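Local coordinates for extracellular solute-binding protein family 1 (Kribbella flavida, PDB 5IXP) that probably captures a solute, perhaps a sugar, outside the cell and delivers it to an ABC transporter for uptake, at residues A[7-12]-A[63-68]; A[16-21]-A[28-33]; A[129-132]-A[136-139]; A[145-150]-A[232-237]; A[308-313]-A[338-343]. All coordinates share one frame; numbering follows the deposited sequence.

Interaction 1 (A[7-12]-A[63-68])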
# COMPACT_ATOMS: atom_id res chain seq x y z
N ALA A 7 12.03 -14.59 -8.45
CA ALA A 7 11.56 -14.91 -7.11
C ALA A 7 10.37 -14.01 -6.79
O ALA A 7 10.50 -12.79 -6.79
CB ALA A 7 12.66 -14.73 -6.07
N THR A 8 9.21 -14.62 -6.55
CA THR A 8 8.00 -13.90 -6.20
C THR A 8 7.47 -14.43 -4.87
O THR A 8 7.95 -15.43 -4.33
CB THR A 8 6.90 -14.02 -7.28
OG1 THR A 8 6.46 -15.37 -7.40
CG2 THR A 8 7.42 -13.53 -8.63
N PHE A 9 6.48 -13.72 -4.34
CA PHE A 9 5.87 -14.06 -3.06
C PHE A 9 4.37 -13.85 -3.22
O PHE A 9 3.93 -13.10 -4.10
CB PHE A 9 6.43 -13.20 -1.91
CG PHE A 9 6.35 -11.73 -2.17
CD1 PHE A 9 5.20 -11.01 -1.85
CD2 PHE A 9 7.41 -11.06 -2.77
CE1 PHE A 9 5.12 -9.64 -2.12
CE2 PHE A 9 7.34 -9.70 -3.03
CZ PHE A 9 6.18 -8.99 -2.72
N ASN A 10 3.59 -14.52 -2.37
CA ASN A 10 2.14 -14.52 -2.53
C ASN A 10 1.81 -14.90 -3.97
O ASN A 10 2.44 -15.80 -4.51
CB ASN A 10 1.54 -13.17 -2.12
CG ASN A 10 1.72 -12.88 -0.63
OD1 ASN A 10 1.75 -13.80 0.20
ND2 ASN A 10 1.84 -11.60 -0.28
N GLU A 11 0.85 -14.24 -4.61
CA GLU A 11 0.47 -14.64 -5.97
C GLU A 11 0.59 -13.45 -6.92
O GLU A 11 -0.32 -12.61 -7.00
CB GLU A 11 -0.94 -15.22 -6.00
CG GLU A 11 -1.32 -15.73 -7.40
CD GLU A 11 -0.28 -16.69 -7.96
OE1 GLU A 11 -0.23 -17.85 -7.50
OE2 GLU A 11 0.50 -16.28 -8.85
N PHE A 12 1.69 -13.41 -7.67
CA PHE A 12 1.86 -12.37 -8.68
C PHE A 12 1.01 -12.62 -9.93
O PHE A 12 0.85 -11.69 -10.73
CB PHE A 12 3.34 -12.24 -9.06
CG PHE A 12 4.11 -11.34 -8.13
CD1 PHE A 12 4.14 -11.59 -6.78
CD2 PHE A 12 4.79 -10.23 -8.61
CE1 PHE A 12 4.83 -10.76 -5.91
CE2 PHE A 12 5.49 -9.39 -7.75
CZ PHE A 12 5.50 -9.66 -6.39
N VAL A 63 6.60 -2.50 -1.92
CA VAL A 63 6.98 -1.10 -1.79
C VAL A 63 7.35 -0.75 -0.35
O VAL A 63 8.16 0.16 -0.12
CB VAL A 63 5.86 -0.18 -2.31
CG1 VAL A 63 4.60 -0.28 -1.44
CG2 VAL A 63 6.37 1.26 -2.41
N SER A 64 6.82 -1.47 0.63
CA SER A 64 7.15 -1.08 2.00
C SER A 64 8.57 -1.47 2.40
O SER A 64 9.05 -0.97 3.43
CB SER A 64 6.15 -1.66 3.00
OG SER A 64 6.28 -3.07 3.08
N TRP A 65 9.23 -2.35 1.63
CA TRP A 65 10.61 -2.75 1.90
C TRP A 65 11.64 -1.96 1.11
O TRP A 65 12.81 -1.95 1.48
CB TRP A 65 10.88 -4.22 1.53
CG TRP A 65 9.82 -5.19 1.78
CD1 TRP A 65 8.86 -5.12 2.73
CD2 TRP A 65 9.61 -6.41 1.07
NE1 TRP A 65 8.04 -6.22 2.65
CE2 TRP A 65 8.49 -7.03 1.63
CE3 TRP A 65 10.26 -7.03 -0.00
CZ2 TRP A 65 8.00 -8.24 1.17
CZ3 TRP A 65 9.78 -8.23 -0.46
CH2 TRP A 65 8.66 -8.84 0.13
N ILE A 66 11.23 -1.36 -0.02
CA ILE A 66 12.20 -0.92 -1.01
C ILE A 66 13.08 0.21 -0.49
O ILE A 66 14.19 0.41 -1.00
CB ILE A 66 11.48 -0.55 -2.33
CG1 ILE A 66 12.49 -0.51 -3.48
CG2 ILE A 66 10.71 0.75 -2.20
CD1 ILE A 66 11.85 -0.52 -4.87
N TYR A 67 12.64 0.93 0.55
CA TYR A 67 13.47 1.96 1.16
C TYR A 67 14.82 1.40 1.58
O TYR A 67 15.86 2.05 1.41
CB TYR A 67 12.76 2.59 2.37
CG TYR A 67 12.72 1.70 3.61
CD1 TYR A 67 11.66 0.83 3.83
CD2 TYR A 67 13.74 1.72 4.55
CE1 TYR A 67 11.62 0.00 4.94
CE2 TYR A 67 13.72 0.89 5.67
CZ TYR A 67 12.65 0.03 5.85
OH TYR A 67 12.60 -0.79 6.96
N LYS A 68 14.83 0.17 2.12
CA LYS A 68 16.06 -0.44 2.60
C LYS A 68 17.01 -0.74 1.44
O LYS A 68 18.23 -0.71 1.62
CB LYS A 68 15.72 -1.71 3.38
CG LYS A 68 16.93 -2.49 3.89
CD LYS A 68 16.56 -3.37 5.08
CE LYS A 68 17.67 -4.38 5.38
NZ LYS A 68 17.29 -5.35 6.46
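Phe9 and Trp65 make this contact between them, ring against ring, with their side chains reaching in from opposite directions; Trp65 was modelled in two positions, and the account holds for one of them. The aromatic pair is oblique: the centroid of the Phe9 ring lies 5.0 Å from that of the six-membered ring of Trp65, and the planes are inclined at 45°, so it is neither a stack nor an edge-to-face pair. The apolar touch is narrow. CH2 of Trp65 stands over one face of Phe9, displaced toward the rim, and approaches CE2 of Phe9 to 3.5 Å, while CZ3 of Trp65 follows at 3.8 Å from the same CE2. Phe12 puts its CE1 above the centre of the other face, and chi1 of 53° sets the Phe9 ring between these two neighbours. No hydrogen bond crosses between the segments, whose nearest CA atoms, those of Phe9 and Val63, are 13.1 Å apart. The contact joins the loops that follow strands 2-8 and 58-62, parallel neighbours in the sheet of the N-terminal lobe of this solute-binding fold. It lies near the C-terminal end of strand 2-8 and the N-terminal end of helix 66-70. His41 of helix 38-51 meets the Phe9 ring, Val38 and Ile42 of that helix touch Trp65, and Ala60 of strand 58-62 and Ser273 of strand 269-276 pack against Phe9.

Interaction 2 (A[16-21]-A[28-33])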
# COMPACT_ATOMS: atom_id res chain seq x y z
N ASP A 16 0.84 -17.93 -16.35
CA ASP A 16 0.58 -17.98 -17.79
C ASP A 16 1.53 -17.07 -18.55
O ASP A 16 1.88 -17.36 -19.70
CB ASP A 16 -0.86 -17.57 -18.11
CG ASP A 16 -1.89 -18.47 -17.46
OD1 ASP A 16 -1.59 -19.67 -17.28
OD2 ASP A 16 -2.99 -17.98 -17.14
N LEU A 17 1.94 -15.96 -17.93
CA LEU A 17 2.81 -15.02 -18.62
C LEU A 17 4.17 -15.65 -18.91
O LEU A 17 4.74 -15.40 -19.98
CB LEU A 17 2.99 -13.75 -17.79
CG LEU A 17 1.69 -13.02 -17.44
CD1 LEU A 17 1.99 -11.66 -16.84
CD2 LEU A 17 0.83 -12.87 -18.68
N TYR A 18 4.70 -16.46 -17.99
CA TYR A 18 5.98 -17.11 -18.24
C TYR A 18 5.89 -18.00 -19.47
O TYR A 18 6.82 -18.03 -20.29
CB TYR A 18 6.41 -17.95 -17.04
CG TYR A 18 6.56 -17.21 -15.73
CD1 TYR A 18 7.07 -15.92 -15.68
CD2 TYR A 18 6.20 -17.83 -14.53
CE1 TYR A 18 7.22 -15.25 -14.46
CE2 TYR A 18 6.35 -17.17 -13.30
CZ TYR A 18 6.86 -15.88 -13.28
OH TYR A 18 7.01 -15.23 -12.07
N ARG A 19 4.78 -18.74 -19.62
CA ARG A 19 4.59 -19.58 -20.79
C ARG A 19 4.55 -18.75 -22.06
O ARG A 19 5.15 -19.12 -23.08
CB ARG A 19 3.31 -20.40 -20.66
CG ARG A 19 3.29 -21.34 -19.47
CD ARG A 19 2.03 -22.19 -19.41
NE ARG A 19 1.96 -22.92 -18.15
CZ ARG A 19 1.16 -22.61 -17.14
NH1 ARG A 19 0.31 -21.59 -17.24
NH2 ARG A 19 1.19 -23.33 -16.03
N GLU A 20 3.84 -17.62 -22.02
CA GLU A 20 3.75 -16.74 -23.18
C GLU A 20 5.12 -16.21 -23.57
O GLU A 20 5.49 -16.20 -24.75
CB GLU A 20 2.80 -15.59 -22.88
CG GLU A 20 1.36 -16.01 -22.71
CD GLU A 20 0.45 -14.87 -22.30
OE1 GLU A 20 0.97 -13.81 -21.88
OE2 GLU A 20 -0.77 -15.02 -22.41
N TYR A 21 5.90 -15.76 -22.58
CA TYR A 21 7.21 -15.20 -22.88
C TYR A 21 8.13 -16.23 -23.52
O TYR A 21 8.84 -15.93 -24.48
CB TYR A 21 7.84 -14.64 -21.61
CG TYR A 21 9.01 -13.72 -21.85
CD1 TYR A 21 8.80 -12.37 -22.15
CD2 TYR A 21 10.32 -14.19 -21.77
CE1 TYR A 21 9.86 -11.51 -22.36
CE2 TYR A 21 11.39 -13.33 -21.97
CZ TYR A 21 11.15 -12.00 -22.27
OH TYR A 21 12.20 -11.14 -22.47
N VAL A 28 14.88 -18.45 -24.09
CA VAL A 28 14.78 -18.06 -22.69
C VAL A 28 14.00 -19.13 -21.92
O VAL A 28 12.89 -19.50 -22.32
CB VAL A 28 14.11 -16.69 -22.53
CG1 VAL A 28 13.98 -16.31 -21.04
CG2 VAL A 28 14.89 -15.63 -23.28
N LYS A 29 14.58 -19.60 -20.83
CA LYS A 29 13.92 -20.52 -19.91
C LYS A 29 13.71 -19.81 -18.58
O LYS A 29 14.67 -19.28 -18.01
CB LYS A 29 14.73 -21.80 -19.70
CG LYS A 29 13.94 -22.87 -18.95
CD LYS A 29 14.71 -24.17 -18.74
CE LYS A 29 15.55 -24.11 -17.48
NZ LYS A 29 16.20 -25.41 -17.25
N ILE A 30 12.46 -19.79 -18.10
CA ILE A 30 12.09 -19.09 -16.87
C ILE A 30 11.76 -20.12 -15.80
O ILE A 30 10.95 -21.03 -16.02
CB ILE A 30 10.88 -18.16 -17.08
CG1 ILE A 30 11.19 -17.09 -18.12
CG2 ILE A 30 10.49 -17.49 -15.73
CD1 ILE A 30 9.93 -16.31 -18.56
N THR A 31 12.34 -19.94 -14.62
CA THR A 31 11.99 -20.73 -13.45
C THR A 31 11.56 -19.77 -12.36
O THR A 31 12.28 -18.81 -12.06
CB THR A 31 13.17 -21.57 -12.96
OG1 THR A 31 13.70 -22.37 -14.03
CG2 THR A 31 12.72 -22.47 -11.80
N GLU A 32 10.40 -20.01 -11.77
CA GLU A 32 9.93 -19.19 -10.66
C GLU A 32 10.29 -19.84 -9.33
O GLU A 32 10.15 -21.06 -9.17
CB GLU A 32 8.41 -18.96 -10.73
CG GLU A 32 7.90 -17.94 -9.70
CD GLU A 32 6.39 -17.70 -9.79
OE1 GLU A 32 5.62 -18.68 -9.67
OE2 GLU A 32 5.97 -16.53 -10.00
N ARG A 33 10.74 -19.01 -8.38
CA ARG A 33 11.09 -19.43 -7.04
C ARG A 33 10.14 -18.75 -6.06
O ARG A 33 9.96 -17.53 -6.12
CB ARG A 33 12.55 -19.06 -6.75
CG ARG A 33 13.04 -19.30 -5.35
CD ARG A 33 14.42 -18.69 -5.17
NE ARG A 33 15.37 -19.20 -6.15
CZ ARG A 33 16.57 -18.67 -6.37
NH1 ARG A 33 16.95 -17.59 -5.70
NH2 ARG A 33 17.39 -19.20 -7.28
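Ile30 occupies the apolar centre, its two branches divided between two tyrosines one helical turn apart. CG2 lies over one face of the Tyr18 ring in a CH-pi contact, 4.1 Å from the ring centroid. The other branch ends in CD1, which packs 3.9 Å from CD2 of Tyr21. This division follows from chi1 of Ile30 at -60°, which sets CG2 anti to the backbone N and CG1 beside it. Farther out, CG1 of Val28 reaches the edge of the Tyr21 ring, 4.1 Å from CE2. At the polar end, Tyr18 OH donates to OE2 of Glu32 over 2.7 Å. Ring and carboxylate planes are perpendicular, and the hydroxyl meets OE2 from above the carboxylate plane, 45° out of it. OE1 of Glu32 also forms a salt bridge with Arg34, which should favour the charged carboxylate. Helix 16-21 and strand 28-33 run nearly antiparallel, at 167°, with their axes 8.7 Å apart. This is the helix-on-sheet packing of a right-handed beta-alpha-beta crossover, here made by strand 2-8, helix 15-24 and strand 28-34, the unit that opens the N-terminal lobe of a periplasmic-binding-protein fold.

Interaction 3 (A[129-132]-A[136-139])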
# COMPACT_ATOMS: atom_id res chain seq x y z
N GLY A 129 -28.17 8.82 10.31
CA GLY A 129 -28.58 10.04 9.64
C GLY A 129 -27.61 10.58 8.62
O GLY A 129 -27.81 11.70 8.14
N LEU A 130 -26.56 9.82 8.29
CA LEU A 130 -25.61 10.21 7.26
C LEU A 130 -26.16 9.89 5.88
O LEU A 130 -27.08 9.09 5.74
CB LEU A 130 -24.29 9.47 7.47
CG LEU A 130 -23.39 9.99 8.58
CD1 LEU A 130 -22.21 9.05 8.82
CD2 LEU A 130 -22.91 11.39 8.24
N PRO A 131 -25.61 10.51 4.83
CA PRO A 131 -25.95 10.07 3.47
C PRO A 131 -25.46 8.65 3.25
O PRO A 131 -24.55 8.16 3.92
CB PRO A 131 -25.19 11.06 2.58
CG PRO A 131 -24.02 11.49 3.42
CD PRO A 131 -24.60 11.60 4.81
N THR A 132 -26.09 7.97 2.30
CA THR A 132 -25.68 6.61 1.95
C THR A 132 -25.23 6.47 0.50
O THR A 132 -24.45 5.56 0.20
CB THR A 132 -26.82 5.61 2.20
OG1 THR A 132 -27.99 6.06 1.51
CG2 THR A 132 -27.12 5.50 3.70
N GLU A 136 -22.85 11.18 -2.57
CA GLU A 136 -23.03 12.11 -1.46
C GLU A 136 -22.02 11.86 -0.35
O GLU A 136 -21.53 12.81 0.27
CB GLU A 136 -24.45 11.98 -0.91
CG GLU A 136 -25.53 12.38 -1.91
CD GLU A 136 -25.49 13.86 -2.24
OE1 GLU A 136 -24.97 14.64 -1.42
OE2 GLU A 136 -25.98 14.25 -3.33
N VAL A 137 -21.71 10.59 -0.07
CA VAL A 137 -20.73 10.27 0.97
C VAL A 137 -19.36 10.84 0.61
O VAL A 137 -18.64 11.36 1.47
CB VAL A 137 -20.67 8.74 1.19
CG1 VAL A 137 -19.45 8.35 2.05
CG2 VAL A 137 -21.97 8.25 1.83
N ALA A 138 -19.00 10.79 -0.68
CA ALA A 138 -17.72 11.33 -1.12
C ALA A 138 -17.55 12.80 -0.72
O ALA A 138 -16.43 13.24 -0.45
CB ALA A 138 -17.58 11.18 -2.64
N LYS A 139 -18.64 13.56 -0.67
CA LYS A 139 -18.54 14.97 -0.30
C LYS A 139 -18.25 15.18 1.18
O LYS A 139 -17.85 16.29 1.56
CB LYS A 139 -19.82 15.72 -0.68
CG LYS A 139 -20.20 15.61 -2.14
CD LYS A 139 -21.55 16.29 -2.38
CE LYS A 139 -22.03 16.07 -3.80
NZ LYS A 139 -23.38 16.67 -4.00
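Pro131 and Val137 bring the two segments together, their CA atoms 5.8 Å apart across a tight bend between two short helices. The first segment starts at Gly129, which ends helix 122-127 in a Schellman motif. Its positive phi of 82° is of the kind glycine readily adopts. Leu130 then packs against Phe125 of the helix just finished and Phe154 of helix 144-157. The whole is a helix-loop-helix connection, joining helices 122-127 and 134-138 in the lobe of the solute-binding fold where strand 108-121 ends. Pro131, next in line, shares most of the contact with Val137. CB of Pro131 packs 3.7 Å from CB of Glu136, and its CG lies 4.2 Å from CG2 of Val137, the two side chains being set at a slant to each other. The same methyl, CG2 of Val137, also nestles 3.3 Å from the carbonyl O of Pro131. It gets there because chi1 of 169° puts CG1 anti to the backbone N and leaves CG2 beside that N. Beyond CB, the Glu136 chain bends at chi2 and carries its carboxylate away, toward a long salt bridge with Lys139. At Thr132 the side chain points away from the helix. The backbone C of Thr132 is 3.9 Å from CG2 of Val137, and the carbonyl O of Thr132 accepts a hydrogen bond from Tyr120 OH of strand 108-121.

Interaction 4 (A[145-150]-A[232-237]); sequences TSYFAA and FATMAC
Tyr147 of helix 145-150 reaches Thr234 of segment 232-237 across a wide gap, the CA atoms of the two residues being 10.0 Å apart. A single side-chain hydrogen bond ties helix 144-157 to strand 232-238 in the second lobe of a fold of the periplasmic-binding-protein type. The broken strand 232-238 turns a corner at Ala233, and the backbones of Ala233, Met235 and Cys237 bond to strand 108-121; Cys237 is also joined to Cys119 of that strand by a disulfide. From the helix, the Tyr147 side chain extends with CG anti to the backbone N at chi1 175°, which directs the phenol toward the strand. Trp144 and Phe141 meet its ring edge-to-face, and Trp163 lies against it obliquely, so aromatic neighbours help to fix its rotation. Thr234 comes the other way, the two side chains running in opposing directions. Its OG1, at chi1 71°, lies between the backbone N and the carbonyl carbon and also hydrogen-bonds to the carbonyl O of Trp163. Both touching residues are buried. The oxygens themselves, Tyr147 OH and Thr234 OG1, are hydrogen-bonded at 2.6 Å, and OG1 lies close to the plane of the phenol, beyond its rim.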
# COMPACT_ATOMS: atom_id res chain seq x y z
N THR A 145 -9.72 16.43 8.65
CA THR A 145 -10.55 17.16 9.61
C THR A 145 -12.03 16.88 9.38
O THR A 145 -12.78 16.59 10.32
CB THR A 145 -10.24 18.65 9.53
OG1 THR A 145 -8.87 18.87 9.89
CG2 THR A 145 -11.13 19.43 10.49
N SER A 146 -12.46 16.92 8.11
CA SER A 146 -13.85 16.60 7.79
C SER A 146 -14.18 15.14 8.07
O SER A 146 -15.29 14.81 8.50
CB SER A 146 -14.13 16.94 6.32
OG SER A 146 -13.92 18.32 6.08
N TYR A 147 -13.23 14.24 7.80
CA TYR A 147 -13.44 12.82 8.11
C TYR A 147 -13.70 12.61 9.60
O TYR A 147 -14.65 11.92 9.99
CB TYR A 147 -12.21 12.03 7.64
CG TYR A 147 -12.22 10.56 7.98
CD1 TYR A 147 -12.96 9.64 7.22
CD2 TYR A 147 -11.47 10.08 9.05
CE1 TYR A 147 -12.94 8.28 7.52
CE2 TYR A 147 -11.45 8.73 9.36
CZ TYR A 147 -12.19 7.84 8.60
OH TYR A 147 -12.15 6.51 8.92
N PHE A 148 -12.88 13.22 10.46
CA PHE A 148 -13.08 13.05 11.90
C PHE A 148 -14.33 13.79 12.38
O PHE A 148 -15.04 13.30 13.27
CB PHE A 148 -11.85 13.52 12.67
CG PHE A 148 -10.61 12.68 12.39
CD1 PHE A 148 -10.65 11.30 12.54
CD2 PHE A 148 -9.43 13.28 11.96
CE1 PHE A 148 -9.51 10.52 12.27
CE2 PHE A 148 -8.30 12.51 11.69
CZ PHE A 148 -8.33 11.12 11.85
N ALA A 149 -14.62 14.96 11.81
CA ALA A 149 -15.85 15.65 12.17
C ALA A 149 -17.07 14.80 11.84
O ALA A 149 -18.01 14.72 12.64
CB ALA A 149 -15.92 17.01 11.46
N ALA A 150 -17.08 14.17 10.66
CA ALA A 150 -18.17 13.25 10.33
C ALA A 150 -18.20 12.09 11.31
O ALA A 150 -19.28 11.61 11.69
CB ALA A 150 -18.03 12.75 8.90
N PHE A 232 -17.17 -1.09 13.62
CA PHE A 232 -16.67 0.13 12.97
C PHE A 232 -17.37 0.35 11.63
O PHE A 232 -17.80 -0.60 10.97
CB PHE A 232 -15.14 0.09 12.76
CG PHE A 232 -14.64 -1.16 12.10
CD1 PHE A 232 -14.55 -1.24 10.72
CD2 PHE A 232 -14.24 -2.25 12.86
CE1 PHE A 232 -14.08 -2.41 10.10
CE2 PHE A 232 -13.78 -3.42 12.25
CZ PHE A 232 -13.70 -3.49 10.87
N ALA A 233 -17.46 1.63 11.23
CA ALA A 233 -18.29 2.03 10.10
C ALA A 233 -17.52 2.42 8.84
O ALA A 233 -18.13 2.49 7.77
CB ALA A 233 -19.20 3.21 10.49
N THR A 234 -16.21 2.70 8.93
CA THR A 234 -15.42 3.07 7.76
C THR A 234 -14.03 2.43 7.84
O THR A 234 -13.56 2.04 8.91
CB THR A 234 -15.21 4.59 7.63
OG1 THR A 234 -14.31 5.04 8.65
CG2 THR A 234 -16.53 5.36 7.73
N MSE A 235 -13.39 2.34 6.68
CA MSE A 235 -11.96 2.00 6.59
C MSE A 235 -11.30 2.73 5.43
O MSE A 235 -11.91 2.90 4.37
CB MSE A 235 -11.75 0.49 6.38
CG MSE A 235 -11.93 -0.40 7.60
SE MSE A 235 -11.09 -2.12 7.18
CE MSE A 235 -9.20 -1.54 7.30
N ALA A 236 -10.04 3.13 5.62
CA ALA A 236 -9.20 3.50 4.49
C ALA A 236 -8.89 2.23 3.71
O ALA A 236 -8.44 1.24 4.29
CB ALA A 236 -7.92 4.19 4.95
N CYS A 237 -9.15 2.25 2.41
CA CYS A 237 -9.45 1.03 1.67
C CYS A 237 -8.73 0.96 0.34
O CYS A 237 -9.23 1.47 -0.67
CB CYS A 237 -10.97 0.97 1.45
SG CYS A 237 -11.69 -0.53 0.89

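Interaction 5 (A[308-313]-A[338-343])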
# COMPACT_ATOMS: atom_id res chain seq x y z
N GLY A 308 -6.74 -10.09 -9.96
CA GLY A 308 -7.38 -8.88 -9.47
C GLY A 308 -6.45 -7.75 -9.08
O GLY A 308 -6.93 -6.70 -8.62
N SER A 309 -5.14 -7.92 -9.22
CA SER A 309 -4.19 -6.88 -8.86
C SER A 309 -4.39 -5.63 -9.70
O SER A 309 -4.53 -5.70 -10.92
CB SER A 309 -2.77 -7.40 -9.04
OG SER A 309 -2.60 -8.62 -8.34
N PHE A 310 -4.36 -4.47 -9.04
CA PHE A 310 -4.71 -3.25 -9.77
C PHE A 310 -3.49 -2.69 -10.50
O PHE A 310 -2.43 -2.51 -9.88
CB PHE A 310 -5.30 -2.19 -8.84
CG PHE A 310 -6.00 -1.10 -9.57
CD1 PHE A 310 -7.30 -1.30 -10.02
CD2 PHE A 310 -5.36 0.09 -9.87
CE1 PHE A 310 -7.96 -0.30 -10.74
CE2 PHE A 310 -6.01 1.09 -10.59
CZ PHE A 310 -7.32 0.89 -11.03
N PRO A 311 -3.59 -2.41 -11.81
CA PRO A 311 -2.41 -2.00 -12.58
C PRO A 311 -1.85 -0.66 -12.12
O PRO A 311 -2.57 0.22 -11.65
CB PRO A 311 -2.93 -1.90 -14.02
CG PRO A 311 -4.11 -2.82 -14.05
CD PRO A 311 -4.75 -2.66 -12.68
N SER A 312 -0.54 -0.51 -12.29
CA SER A 312 0.11 0.78 -12.07
C SER A 312 0.48 1.47 -13.38
O SER A 312 1.10 2.53 -13.36
CB SER A 312 1.35 0.62 -11.19
OG SER A 312 2.37 -0.16 -11.82
N THR A 313 0.10 0.89 -14.52
CA THR A 313 0.44 1.41 -15.83
C THR A 313 -0.75 2.18 -16.39
O THR A 313 -1.86 1.63 -16.50
CB THR A 313 0.83 0.27 -16.78
OG1 THR A 313 -0.18 -0.75 -16.73
CG2 THR A 313 2.18 -0.34 -16.38
N ILE A 338 -13.74 3.78 -10.02
CA ILE A 338 -13.39 4.43 -8.76
C ILE A 338 -11.88 4.33 -8.52
O ILE A 338 -11.21 5.33 -8.24
CB ILE A 338 -14.18 3.82 -7.59
CG1 ILE A 338 -15.65 4.25 -7.66
CG2 ILE A 338 -13.56 4.22 -6.26
CD1 ILE A 338 -16.59 3.37 -6.84
N PHE A 339 -11.32 3.13 -8.67
CA PHE A 339 -9.91 3.01 -8.31
C PHE A 339 -8.97 3.54 -9.38
O PHE A 339 -7.83 3.88 -9.05
CB PHE A 339 -9.62 1.56 -7.91
CG PHE A 339 -10.19 1.22 -6.57
CD1 PHE A 339 -9.58 1.69 -5.41
CD2 PHE A 339 -11.38 0.52 -6.45
CE1 PHE A 339 -10.12 1.42 -4.16
CE2 PHE A 339 -11.92 0.26 -5.21
CZ PHE A 339 -11.29 0.71 -4.06
N VAL A 340 -9.43 3.69 -10.62
CA VAL A 340 -8.68 4.51 -11.58
C VAL A 340 -8.57 5.94 -11.05
O VAL A 340 -7.47 6.51 -10.99
CB VAL A 340 -9.33 4.47 -12.97
CG1 VAL A 340 -8.78 5.59 -13.84
CG2 VAL A 340 -9.09 3.12 -13.62
N ASN A 341 -9.70 6.53 -10.67
CA ASN A 341 -9.67 7.87 -10.09
C ASN A 341 -8.78 7.93 -8.86
O ASN A 341 -8.00 8.88 -8.69
CB ASN A 341 -11.08 8.33 -9.73
CG ASN A 341 -11.94 8.59 -10.95
OD1 ASN A 341 -11.43 8.78 -12.05
ND2 ASN A 341 -13.25 8.62 -10.75
N ARG A 342 -8.88 6.92 -7.98
CA ARG A 342 -8.08 6.94 -6.76
C ARG A 342 -6.59 6.85 -7.07
O ARG A 342 -5.78 7.50 -6.41
CB ARG A 342 -8.51 5.82 -5.81
CG ARG A 342 -9.97 5.90 -5.34
CD ARG A 342 -10.25 7.10 -4.43
NE ARG A 342 -10.62 8.32 -5.15
CZ ARG A 342 -9.97 9.48 -5.06
NH1 ARG A 342 -10.40 10.54 -5.73
NH2 ARG A 342 -8.90 9.60 -4.29
N ALA A 343 -6.22 6.05 -8.07
CA ALA A 343 -4.81 5.96 -8.44
C ALA A 343 -4.32 7.27 -9.04
O ALA A 343 -3.20 7.71 -8.74
CB ALA A 343 -4.60 4.80 -9.42
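Phe310 lays its ring against the backbone and side chains of one turn of helix 338-343. Chi1 of -164° sets CG anti to the backbone N, and chi2 turns the ring roughly perpendicular to the chain's own CA-CB-CG plane. CB of Phe339 stands over a face of that ring in a CH-pi contact, 4.2 Å from the centroid and 27° off the normal. The nearest approach, however, is to the backbone: CZ of Phe310 lies 3.5 Å from the carbonyl C of Phe339 and equally close to N of Val340. Of the Phe339 side chain, CB is the part that meets the ring, because chi1 of -74° places CG beside the backbone N and leads the phenyl ring away from Phe310. On Val340, CG2 is the branch that touches, meeting CZ of Phe310 at 3.8 Å, while CG1 lies anti to the backbone N. One turn beyond Phe339, CB of Ala343 approaches CE2 of Phe310 to 4.1 Å from an oblique direction. Pro311 adds its CD over a face of the Phe310 ring, and the Tyr317 ring meets it too. A formate, probably from the crystallisation liquor, rests near this side chain. No hydrogen bond crosses between the segments; the contact packs a helix on the sheet of the solute-binding fold. Phe310 belongs to the short, weakly bonded strand 310-311, with a backbone hydrogen bond to Ile113 of strand 108-121, and touches Pro115 of that strand as well as helix 335-344, with Val322 of helix 320-323 touching both Phe310 and Val340.

Overall arrangement
Along the chain, interaction 2 is nested inside the loop closed by interaction 1, and interactions 3, 4 and 5 follow in series. Interactions 1 and 2 touch, their centres about 19 Å apart, through strands 2-8 and 28-34, neighbours in the sheet. On the opposite side of the chain's centre, interactions 3 and 4 lie about 11 Å apart between centres, on the consecutive helices 134-138 and 144-157. Interaction 5 lies about 18 and 22 Å, between centres, from interactions 1 and 4, touching the latter where Phe339 meets Cys237. Interactions 1, 2, 4 and 5 all reach one sheet, which runs through both halves of the chain; solute-binding proteins of this clan are typically two-lobed and probably close round a ligand.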